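Local coordinates for protein serine--tRNA ligase, cytoplasmic (Candida albicans, PDB 3QO8) that attaches serine to its cognate tRNA in two steps, first activating the amino acid with ATP and then transferring it to the acceptor end, at residues 44-47 and 48-52; 34-37 and 38-42. All coordinates share one frame; numbering follows the deposited sequence.

Both contacts lie on the first long helix of the N-terminal tRNA-binding extension, residues 30-65, and each is a single turn-to-turn contact within it, so neither closes a loop of any length. Following the chain from the N terminus, 34-37 with 38-42 (contact 2) comes first, near the base of the arm; 44-47 with 48-52 (contact 1) opens after it is complete. The two stand in series, neither nested nor crossed, with centres about 15 Å apart. What they share is the partner helix 74-107: contact 2 meets the part around Glu-94 to Ile-105, contact 1 an earlier part around Glu-86 to Lys-93, as expected for antiparallel helices.

Contact 1: 44-47 and 48-52; sequences KLRF and DLDEH
Asp-48 N donates to Lys-44 O at 2.9 Å, and Leu-49 N to Leu-45 O at 2.8 Å; Asp-50 N to Arg-46 O and Glu-51 N to Phe-47 O continue the same i to i+4 pattern of helix 30-65. One turn on, Asp-48 O takes two donors: His-52 N and, at 2.9 Å, the ring atom His-52 ND1. They arrive from opposite faces of the carbonyl plane, ND1 standing 44° out of it, above the plane and not on a lone pair. This second bond steadies the imidazole, whose other nitrogen, NE2, is hydrogen-bonded to Glu-86 of helix 74-107. The carboxylate of Asp-48 also stands beside the ring, OD1 at its edge and 3.0 Å from ND1.

Around these bonds the side chains lie along the helix. Glu-51 CG, beside its own backbone N (chi1 -57°), comes to 3.0 Å from Phe-47 O, and the extended chain carries the carboxylate onward. Within 44-47, Phe-47 CE1 meets the guanidinium of Arg-46 at its edge and in its plane. Arg-46 NE and Asp-50 OD1, opposite charges one turn apart, remain 5.5 Å from each other. Leu-45 and Leu-49, apolar and branched, suit the side that packs on Lys-93 and Ile-91.

The exposed surface is mostly charged, with Phe-47 the exception, while the histidine, gripped at both nitrogens, probably has its ring orientation fixed and couples this turn to the partner helix.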
ATOM      1  N   LYS A  44      34.430 -12.203  31.342  1.00 34.53           N
ATOM      2  CA  LYS A  44      35.292 -13.316  31.739  1.00 38.86           C
ATOM      3  C   LYS A  44      35.793 -14.075  30.518  1.00 42.12           C
ATOM      4  O   LYS A  44      36.989 -14.364  30.388  1.00 39.68           O
ATOM      5  CB  LYS A  44      34.549 -14.260  32.692  1.00 46.91           C
ATOM      6  CG  LYS A  44      34.461 -13.734  34.124  1.00 58.38           C
ATOM      7  CD  LYS A  44      33.304 -14.359  34.903  1.00 72.35           C
ATOM      8  CE  LYS A  44      33.376 -15.880  34.917  1.00 86.61           C
ATOM      9  NZ  LYS A  44      34.554 -16.392  35.673  1.00 95.65           N
ATOM     10  N   LEU A  45      34.872 -14.392  29.616  1.00 42.08           N
ATOM     11  CA  LEU A  45      35.239 -15.088  28.387  1.00 41.74           C
ATOM     12  C   LEU A  45      36.217 -14.277  27.535  1.00 43.94           C
ATOM     13  O   LEU A  45      37.159 -14.832  26.966  1.00 42.36           O
ATOM     14  CB  LEU A  45      33.982 -15.453  27.593  1.00 41.50           C
ATOM     15  CG  LEU A  45      33.165 -16.578  28.238  1.00 41.46           C
ATOM     16  CD1 LEU A  45      31.794 -16.706  27.611  1.00 39.26           C
ATOM     17  CD2 LEU A  45      33.926 -17.895  28.149  1.00 43.24           C
ATOM     18  N   ARG A  46      35.994 -12.968  27.451  1.00 41.02           N
ATOM     19  CA  ARG A  46      36.874 -12.081  26.688  1.00 40.67           C
ATOM     20  C   ARG A  46      38.299 -12.091  27.259  1.00 43.86           C
ATOM     21  O   ARG A  46      39.284 -12.159  26.510  1.00 40.36           O
ATOM     22  CB  ARG A  46      36.311 -10.654  26.659  1.00 49.95           C
ATOM     23  CG  ARG A  46      37.073  -9.684  25.760  1.00 64.74           C
ATOM     24  CD  ARG A  46      36.597  -8.242  25.954  1.00 76.71           C
ATOM     25  NE  ARG A  46      37.022  -7.687  27.240  1.00 84.92           N
ATOM     26  CZ  ARG A  46      36.676  -6.486  27.696  1.00 86.63           C
ATOM     27  NH1 ARG A  46      35.889  -5.695  26.975  1.00 84.62           N
ATOM     28  NH2 ARG A  46      37.117  -6.074  28.878  1.00 86.44           N
ATOM     29  N   PHE A  47      38.411 -12.032  28.586  1.00 41.38           N
ATOM     30  CA  PHE A  47      39.718 -12.119  29.229  1.00 43.73           C
ATOM     31  C   PHE A  47      40.374 -13.461  28.931  1.00 48.22           C
ATOM     32  O   PHE A  47      41.559 -13.519  28.606  1.00 55.40           O
ATOM     33  CB  PHE A  47      39.616 -11.925  30.748  1.00 45.42           C
ATOM     34  CG  PHE A  47      39.361 -10.509  31.160  1.00 54.60           C
ATOM     35  CD1 PHE A  47      39.226  -9.508  30.212  1.00 61.87           C
ATOM     36  CD2 PHE A  47      39.266 -10.174  32.502  1.00 59.41           C
ATOM     37  CE1 PHE A  47      38.989  -8.198  30.595  1.00 65.33           C
ATOM     38  CE2 PHE A  47      39.034  -8.868  32.892  1.00 56.99           C
ATOM     39  CZ  PHE A  47      38.893  -7.878  31.941  1.00 62.23           C
ATOM     40  N   ASP A  48      39.600 -14.536  29.051  1.00 49.61           N
ATOM     41  CA  ASP A  48      40.116 -15.880  28.811  1.00 50.17           C
ATOM     42  C   ASP A  48      40.585 -16.031  27.358  1.00 43.47           C
ATOM     43  O   ASP A  48      41.640 -16.602  27.086  1.00 43.81           O
ATOM     44  CB  ASP A  48      39.060 -16.933  29.167  1.00 55.88           C
ATOM     45  CG  ASP A  48      39.666 -18.304  29.427  1.00 63.75           C
ATOM     46  OD1 ASP A  48      40.912 -18.421  29.425  1.00 62.70           O
ATOM     47  OD2 ASP A  48      38.898 -19.264  29.647  1.00 65.52           O
ATOM     48  N   LEU A  49      39.802 -15.502  26.430  1.00 41.76           N
ATOM     49  CA  LEU A  49      40.189 -15.480  25.025  1.00 40.27           C
ATOM     50  C   LEU A  49      41.507 -14.721  24.866  1.00 48.00           C
ATOM     51  O   LEU A  49      42.431 -15.191  24.201  1.00 50.11           O
ATOM     52  CB  LEU A  49      39.088 -14.826  24.190  1.00 37.76           C
ATOM     53  CG  LEU A  49      39.247 -14.810  22.670  1.00 45.65           C
ATOM     54  CD1 LEU A  49      39.444 -16.216  22.138  1.00 45.74           C
ATOM     55  CD2 LEU A  49      38.035 -14.148  22.020  1.00 45.47           C
ATOM     56  N   ASP A  50      41.589 -13.547  25.488  1.00 47.56           N
ATOM     57  CA  ASP A  50      42.808 -12.742  25.470  1.00 53.14           C
ATOM     58  C   ASP A  50      44.020 -13.518  25.986  1.00 55.42           C
ATOM     59  O   ASP A  50      45.096 -13.493  25.379  1.00 51.30           O
ATOM     60  CB  ASP A  50      42.614 -11.471  26.302  1.00 66.34           C
ATOM     61  CG  ASP A  50      42.542 -10.221  25.450  1.00 79.73           C
ATOM     62  OD1 ASP A  50      41.468  -9.957  24.865  1.00 77.59           O
ATOM     63  OD2 ASP A  50      43.562  -9.503  25.368  1.00 88.14           O
ATOM     64  N   GLU A  51      43.841 -14.199  27.114  1.00 49.76           N
ATOM     65  CA  GLU A  51      44.915 -14.982  27.707  1.00 48.98           C
ATOM     66  C   GLU A  51      45.350 -16.123  26.798  1.00 48.48           C
ATOM     67  O   GLU A  51      46.547 -16.419  26.679  1.00 48.25           O
ATOM     68  CB  GLU A  51      44.483 -15.539  29.062  1.00 49.69           C
ATOM     69  CG  GLU A  51      44.048 -14.475  30.045  1.00 63.16           C
ATOM     70  CD  GLU A  51      43.677 -15.056  31.398  1.00 73.12           C
ATOM     71  OE1 GLU A  51      42.926 -14.392  32.150  1.00 80.30           O
ATOM     72  OE2 GLU A  51      44.140 -16.175  31.708  1.00 74.59           O
ATOM     73  N   HIS A  52      44.379 -16.778  26.170  1.00 43.56           N
ATOM     74  CA  HIS A  52      44.692 -17.883  25.264  1.00 41.26           C
ATOM     75  C   HIS A  52      45.488 -17.374  24.067  1.00 44.70           C
ATOM     76  O   HIS A  52      46.408 -18.040  23.605  1.00 47.66           O
ATOM     77  CB  HIS A  52      43.420 -18.618  24.822  1.00 35.03           C
ATOM     78  CG  HIS A  52      42.972 -19.680  25.784  1.00 46.23           C
ATOM     79  ND1 HIS A  52      42.492 -19.392  27.044  1.00 45.21           N
ATOM     80  CD2 HIS A  52      42.945 -21.031  25.671  1.00 45.31           C
ATOM     81  CE1 HIS A  52      42.184 -20.520  27.664  1.00 46.50           C
ATOM     82  NE2 HIS A  52      42.446 -21.527  26.851  1.00 45.71           N
TER

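Contact 2: 34-37 and 38-42; sequences EIIA and EYKEW
Glu-34 to Ala-37 meet Glu-38 to Glu-41 as successive turns of one helix, 30-65, near the base of the N-terminal arm where it is still flanked by loop residues. Main-chain bonds of i to i+4 type hold the turns together; that from Glu-38 N to Glu-34 O, 3.0 Å long, is almost straight at 177°.

The side chains follow the same spacing. Ile-36 and Lys-40 lie side by side and point the same way, Ile-36 CG2 4.0 Å from Lys-40 CE. The lysine chain, extended beyond CG, gives the branched isoleucine an aliphatic neighbour and carries its ammonium past it. Lys-40 CG, placed beside the backbone N (chi1 -62°), also comes 3.3 Å from Ile-36 O. Ala-37, whose methyl suits a helix and leaves its carbonyl accessible, receives at O both Glu-41 N and a water at 2.7 Å. That water donates again to Glu-41 OE2, also at 2.7 Å; a bend at chi2 (-49°) turns the carboxylate back to meet it.

Ile-35 and Tyr-39 bury apolar surface against helix 74-107 and the loops, Ile-35 on Ile-105 and Phe-7, Tyr-39 on Leu-8. Glu-34 forms a salt bridge with Lys-104, which Glu-38 also touches; this positive charge probably eases the proximity of the two carboxylates.

Such pairing of one long helix with a second is characteristic of the antiparallel coiled-coil arm of seryl-tRNA synthetases.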
ATOM      1  N   GLU A  34      19.821  -9.765  35.366  1.00 41.61           N
ATOM      2  CA  GLU A  34      20.246 -10.801  34.424  1.00 43.36           C
ATOM      3  C   GLU A  34      21.219 -10.251  33.401  1.00 45.18           C
ATOM      4  O   GLU A  34      22.214 -10.893  33.051  1.00 42.96           O
ATOM      5  CB  GLU A  34      19.039 -11.406  33.708  1.00 45.23           C
ATOM      6  CG  GLU A  34      18.016 -11.988  34.672  1.00 55.62           C
ATOM      7  CD  GLU A  34      16.817 -12.587  33.970  1.00 68.84           C
ATOM      8  OE1 GLU A  34      16.762 -12.525  32.724  1.00 71.97           O
ATOM      9  OE2 GLU A  34      15.928 -13.119  34.669  1.00 76.53           O
ATOM     10  N   ILE A  35      20.913  -9.061  32.905  1.00 40.11           N
ATOM     11  CA  ILE A  35      21.759  -8.419  31.916  1.00 39.36           C
ATOM     12  C   ILE A  35      23.143  -8.173  32.513  1.00 37.26           C
ATOM     13  O   ILE A  35      24.161  -8.452  31.882  1.00 34.78           O
ATOM     14  CB  ILE A  35      21.109  -7.123  31.410  1.00 34.63           C
ATOM     15  CG1 ILE A  35      19.994  -7.473  30.426  1.00 33.24           C
ATOM     16  CG2 ILE A  35      22.139  -6.209  30.760  1.00 32.11           C
ATOM     17  CD1 ILE A  35      18.990  -6.382  30.223  1.00 31.59           C
ATOM     18  N   ILE A  36      23.179  -7.704  33.758  1.00 36.49           N
ATOM     19  CA  ILE A  36      24.447  -7.456  34.430  1.00 34.59           C
ATOM     20  C   ILE A  36      25.253  -8.743  34.619  1.00 42.34           C
ATOM     21  O   ILE A  36      26.468  -8.757  34.411  1.00 40.82           O
ATOM     22  CB  ILE A  36      24.239  -6.757  35.788  1.00 37.79           C
ATOM     23  CG1 ILE A  36      23.576  -5.392  35.580  1.00 34.41           C
ATOM     24  CG2 ILE A  36      25.562  -6.616  36.523  1.00 36.63           C
ATOM     25  CD1 ILE A  36      23.153  -4.694  36.903  1.00 37.15           C
ATOM     26  N   ALA A  37      24.582  -9.825  35.001  1.00 41.05           N
ATOM     27  CA  ALA A  37      25.273 -11.091  35.219  1.00 44.01           C
ATOM     28  C   ALA A  37      25.901 -11.586  33.918  1.00 51.53           C
ATOM     29  O   ALA A  37      27.104 -11.872  33.854  1.00 45.28           O
ATOM     30  CB  ALA A  37      24.319 -12.135  35.791  1.00 43.13           C
ATOM     31  N   GLU A  38      25.086 -11.668  32.872  1.00 51.70           N
ATOM     32  CA  GLU A  38      25.571 -12.145  31.585  1.00 49.25           C
ATOM     33  C   GLU A  38      26.714 -11.281  31.060  1.00 43.45           C
ATOM     34  O   GLU A  38      27.651 -11.784  30.447  1.00 36.90           O
ATOM     35  CB  GLU A  38      24.422 -12.238  30.582  1.00 57.16           C
ATOM     36  CG  GLU A  38      23.263 -13.073  31.112  1.00 75.81           C
ATOM     37  CD  GLU A  38      22.386 -13.646  30.017  1.00 92.64           C
ATOM     38  OE1 GLU A  38      22.604 -13.310  28.831  1.00 98.10           O
ATOM     39  OE2 GLU A  38      21.479 -14.441  30.345  1.00 97.37           O
ATOM     40  N   TYR A  39      26.662  -9.980  31.320  1.00 38.68           N
ATOM     41  CA  TYR A  39      27.773  -9.137  30.912  1.00 43.08           C
ATOM     42  C   TYR A  39      29.082  -9.571  31.577  1.00 40.05           C
ATOM     43  O   TYR A  39      30.146  -9.580  30.948  1.00 33.63           O
ATOM     44  CB  TYR A  39      27.514  -7.672  31.225  1.00 40.17           C
ATOM     45  CG  TYR A  39      28.740  -6.833  30.959  1.00 37.41           C
ATOM     46  CD1 TYR A  39      29.048  -6.412  29.670  1.00 38.51           C
ATOM     47  CD2 TYR A  39      29.602  -6.488  31.990  1.00 38.28           C
ATOM     48  CE1 TYR A  39      30.170  -5.658  29.418  1.00 43.14           C
ATOM     49  CE2 TYR A  39      30.727  -5.733  31.748  1.00 46.37           C
ATOM     50  CZ  TYR A  39      31.007  -5.320  30.461  1.00 49.42           C
ATOM     51  OH  TYR A  39      32.129  -4.566  30.216  1.00 54.58           O
ATOM     52  N   LYS A  40      29.008  -9.906  32.859  1.00 39.57           N
ATOM     53  CA  LYS A  40      30.199 -10.319  33.579  1.00 39.95           C
ATOM     54  C   LYS A  40      30.736 -11.635  33.033  1.00 39.81           C
ATOM     55  O   LYS A  40      31.950 -11.819  32.934  1.00 38.41           O
ATOM     56  CB  LYS A  40      29.930 -10.439  35.077  1.00 38.81           C
ATOM     57  CG  LYS A  40      29.511  -9.131  35.738  1.00 42.92           C
ATOM     58  CD  LYS A  40      29.531  -9.236  37.256  1.00 45.37           C
ATOM     59  CE  LYS A  40      29.032  -7.942  37.890  1.00 47.78           C
ATOM     60  NZ  LYS A  40      28.784  -8.086  39.348  1.00 61.05           N
ATOM     61  N   GLU A  41      29.838 -12.552  32.689  1.00 42.61           N
ATOM     62  CA  GLU A  41      30.260 -13.802  32.069  1.00 45.70           C
ATOM     63  C   GLU A  41      30.956 -13.510  30.750  1.00 39.05           C
ATOM     64  O   GLU A  41      32.010 -14.062  30.449  1.00 43.39           O
ATOM     65  CB  GLU A  41      29.069 -14.733  31.860  1.00 49.00           C
ATOM     66  CG  GLU A  41      28.449 -15.175  33.167  1.00 53.76           C
ATOM     67  CD  GLU A  41      29.492 -15.695  34.154  1.00 64.06           C
ATOM     68  OE1 GLU A  41      30.462 -16.350  33.705  1.00 63.14           O
ATOM     69  OE2 GLU A  41      29.346 -15.445  35.377  1.00 56.66           O
ATOM     70  N   TRP A  42      30.367 -12.619  29.969  1.00 35.19           N
ATOM     71  CA  TRP A  42      30.955 -12.246  28.694  1.00 35.46           C
ATOM     72  C   TRP A  42      32.365 -11.689  28.880  1.00 33.84           C
ATOM     73  O   TRP A  42      33.292 -12.084  28.176  1.00 37.28           O
ATOM     74  CB  TRP A  42      30.066 -11.232  27.974  1.00 35.85           C
ATOM     75  CG  TRP A  42      30.665 -10.783  26.707  1.00 40.49           C
ATOM     76  CD1 TRP A  42      30.625 -11.430  25.506  1.00 39.23           C
ATOM     77  CD2 TRP A  42      31.435  -9.597  26.502  1.00 49.83           C
ATOM     78  NE1 TRP A  42      31.314 -10.712  24.564  1.00 41.37           N
ATOM     79  CE2 TRP A  42      31.822  -9.582  25.148  1.00 53.94           C
ATOM     80  CE3 TRP A  42      31.833  -8.541  27.330  1.00 52.83           C
ATOM     81  CZ2 TRP A  42      32.588  -8.551  24.602  1.00 59.55           C
ATOM     82  CZ3 TRP A  42      32.591  -7.517  26.787  1.00 53.57           C
ATOM     83  CH2 TRP A  42      32.962  -7.532  25.437  1.00 57.62           C
TER
HETATM   84  O   HOH W   1      28.284 -13.034  35.996  1.00 49.14           O